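Vestitone reductase (Medicago sativa, PDB 2P4H) catalyses the stereospecific, NADPH-dependent reduction of (3R)-vestitone to an isoflavanol, the penultimate step in making the defence phytoalexin medicarpin. Local coordinates at residues Phe194-Pro197 with Lys198-Ser202. Numbering follows the deposited sequence.
Sequences FVCP and KLPDS
The carbonyl oxygen of Lys198 is approached by two groups from the preceding residues: Cys196 SG stands 3.5 Å away, and Phe194 CE1 lies 4.1 Å from that Lys198 O, which meets the ring obliquely. The turn leads from strand 189-191 into helix 201-206 of this Rossmann-type reductase, with Pro200 as the N-cap residue, and it illustrates how a CH-pi contact can join a loop aromatic to the residue just before a helix. Pro200 CD sits over the centre of the Phe194 ring, 3.7 Å from the centroid and only 4° off the normal. Phe194 CG is wedged between its own backbone N and carbonyl carbon (chi1 54°), which swings the ring across to the proline. Leu199 adds a second apolar contact, CD1 reaching Phe194 CZ at 3.9 Å, again obliquely. At the ring's edge, in its plane, lies Cys196 O. Further packing comes from Cys316 of helix 305-319, which touches both Phe194 and Leu199, and from Phe12, a predicted NADP(+)-binding residue, which meets Phe194 and Pro200. The turn thus joins the C-terminal helix to the start of helix 12-23. With an alanine in place of Phe194, Pro200 CD would probably lose the aromatic face beneath it, and a gap would be likely to open toward Cys316. The proline also has a sulfur neighbour: its CG rests 3.8 Å from Cys196 SG.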
ATOM      1  N   PHE A 194      -5.669  11.601   3.728  1.00 12.13           N
ATOM      2  CA  PHE A 194      -4.236  11.615   3.469  1.00 12.27           C
ATOM      3  C   PHE A 194      -3.626  12.919   3.955  1.00 13.67           C
ATOM      4  O   PHE A 194      -4.316  13.936   4.053  1.00 14.17           O
ATOM      5  CB  PHE A 194      -3.959  11.410   1.971  1.00 12.35           C
ATOM      6  CG  PHE A 194      -4.676  12.384   1.068  1.00 12.84           C
ATOM      7  CD1 PHE A 194      -4.065  13.572   0.667  1.00 14.00           C
ATOM      8  CD2 PHE A 194      -5.955  12.099   0.597  1.00 12.85           C
ATOM      9  CE1 PHE A 194      -4.720  14.456  -0.192  1.00 14.24           C
ATOM     10  CE2 PHE A 194      -6.619  12.974  -0.259  1.00 14.58           C
ATOM     11  CZ  PHE A 194      -6.002  14.156  -0.657  1.00 14.45           C
ATOM     12  N   VAL A 195      -2.338  12.884   4.280  1.00 13.23           N
ATOM     13  CA  VAL A 195      -1.649  14.083   4.748  1.00 14.33           C
ATOM     14  C   VAL A 195      -0.553  14.530   3.788  1.00 14.44           C
ATOM     15  O   VAL A 195       0.035  15.598   3.971  1.00 15.70           O
ATOM     16  CB  VAL A 195      -1.028  13.884   6.157  1.00 13.53           C
ATOM     17  CG1 VAL A 195      -2.130  13.658   7.185  1.00 15.46           C
ATOM     18  CG2 VAL A 195      -0.050  12.715   6.150  1.00 13.99           C
ATOM     19  N   CYS A 196      -0.277  13.721   2.768  1.00 14.43           N
ATOM     20  CA  CYS A 196       0.751  14.061   1.787  1.00 14.93           C
ATOM     21  C   CYS A 196       0.326  15.260   0.933  1.00 16.21           C
ATOM     22  O   CYS A 196      -0.865  15.534   0.772  1.00 16.38           O
ATOM     23  CB  CYS A 196       1.075  12.848   0.907  1.00 14.53           C
ATOM     24  SG  CYS A 196      -0.354  12.031   0.184  1.00 14.55           S
ATOM     25  N   PRO A 197       1.304  15.990   0.368  1.00 17.33           N
ATOM     26  CA  PRO A 197       1.070  17.175  -0.464  1.00 17.17           C
ATOM     27  C   PRO A 197       0.351  17.036  -1.806  1.00 17.83           C
ATOM     28  O   PRO A 197      -0.123  18.031  -2.350  1.00 18.04           O
ATOM     29  CB  PRO A 197       2.474  17.764  -0.615  1.00 18.47           C
ATOM     30  CG  PRO A 197       3.338  16.554  -0.611  1.00 17.76           C
ATOM     31  CD  PRO A 197       2.749  15.741   0.523  1.00 18.10           C
ATOM     32  N   LYS A 198       0.262  15.825  -2.342  1.00 16.10           N
ATOM     33  CA  LYS A 198      -0.414  15.625  -3.620  1.00 15.53           C
ATOM     34  C   LYS A 198      -1.529  14.595  -3.508  1.00 15.29           C
ATOM     35  O   LYS A 198      -1.498  13.729  -2.632  1.00 15.98           O
ATOM     36  CB  LYS A 198       0.582  15.165  -4.688  1.00 16.33           C
ATOM     37  CG  LYS A 198       1.665  16.178  -5.019  1.00 18.15           C
ATOM     38  CD  LYS A 198       2.586  15.650  -6.107  1.00 22.25           C
ATOM     39  CE  LYS A 198       3.655  16.668  -6.464  1.00 25.91           C
ATOM     40  NZ  LYS A 198       4.563  16.160  -7.531  1.00 29.17           N
ATOM     41  N   LEU A 199      -2.514  14.692  -4.397  1.00 12.92           N
ATOM     42  CA  LEU A 199      -3.629  13.748  -4.410  1.00 13.02           C
ATOM     43  C   LEU A 199      -3.111  12.366  -4.805  1.00 12.44           C
ATOM     44  O   LEU A 199      -2.573  12.193  -5.899  1.00 13.53           O
ATOM     45  CB  LEU A 199      -4.685  14.200  -5.423  1.00 13.23           C
ATOM     46  CG  LEU A 199      -5.885  13.267  -5.621  1.00 13.04           C
ATOM     47  CD1 LEU A 199      -6.693  13.190  -4.334  1.00 14.42           C
ATOM     48  CD2 LEU A 199      -6.747  13.777  -6.761  1.00 15.22           C
ATOM     49  N   PRO A 200      -3.254  11.362  -3.919  1.00 12.08           N
ATOM     50  CA  PRO A 200      -2.768  10.023  -4.272  1.00 12.59           C
ATOM     51  C   PRO A 200      -3.477   9.472  -5.506  1.00 12.30           C
ATOM     52  O   PRO A 200      -4.692   9.600  -5.650  1.00 11.29           O
ATOM     53  CB  PRO A 200      -3.069   9.196  -3.021  1.00 12.53           C
ATOM     54  CG  PRO A 200      -3.011  10.211  -1.915  1.00 13.07           C
ATOM     55  CD  PRO A 200      -3.724  11.401  -2.523  1.00 12.78           C
ATOM     56  N   ASP A 201      -2.707   8.845  -6.388  1.00 12.47           N
ATOM     57  CA  ASP A 201      -3.239   8.271  -7.611  1.00 13.21           C
ATOM     58  C   ASP A 201      -4.368   7.275  -7.335  1.00 11.54           C
ATOM     59  O   ASP A 201      -5.374   7.263  -8.038  1.00 11.12           O
ATOM     60  CB  ASP A 201      -2.110   7.575  -8.379  1.00 16.32           C
ATOM     61  CG  ASP A 201      -2.579   6.964  -9.678  1.00 20.69           C
ATOM     62  OD1 ASP A 201      -2.985   7.724 -10.579  1.00 25.03           O
ATOM     63  OD2 ASP A 201      -2.540   5.721  -9.795  1.00 23.51           O
ATOM     64  N   SER A 202      -4.203   6.445  -6.309  1.00 11.48           N
ATOM     65  CA  SER A 202      -5.219   5.453  -5.982  1.00 11.39           C
ATOM     66  C   SER A 202      -6.547   6.107  -5.610  1.00 11.13           C
ATOM     67  O   SER A 202      -7.617   5.585  -5.932  1.00 11.75           O
ATOM     68  CB  SER A 202      -4.735   4.550  -4.844  1.00 11.51           C
ATOM     69  OG  SER A 202      -4.397   5.305  -3.698  1.00 13.12           O
TER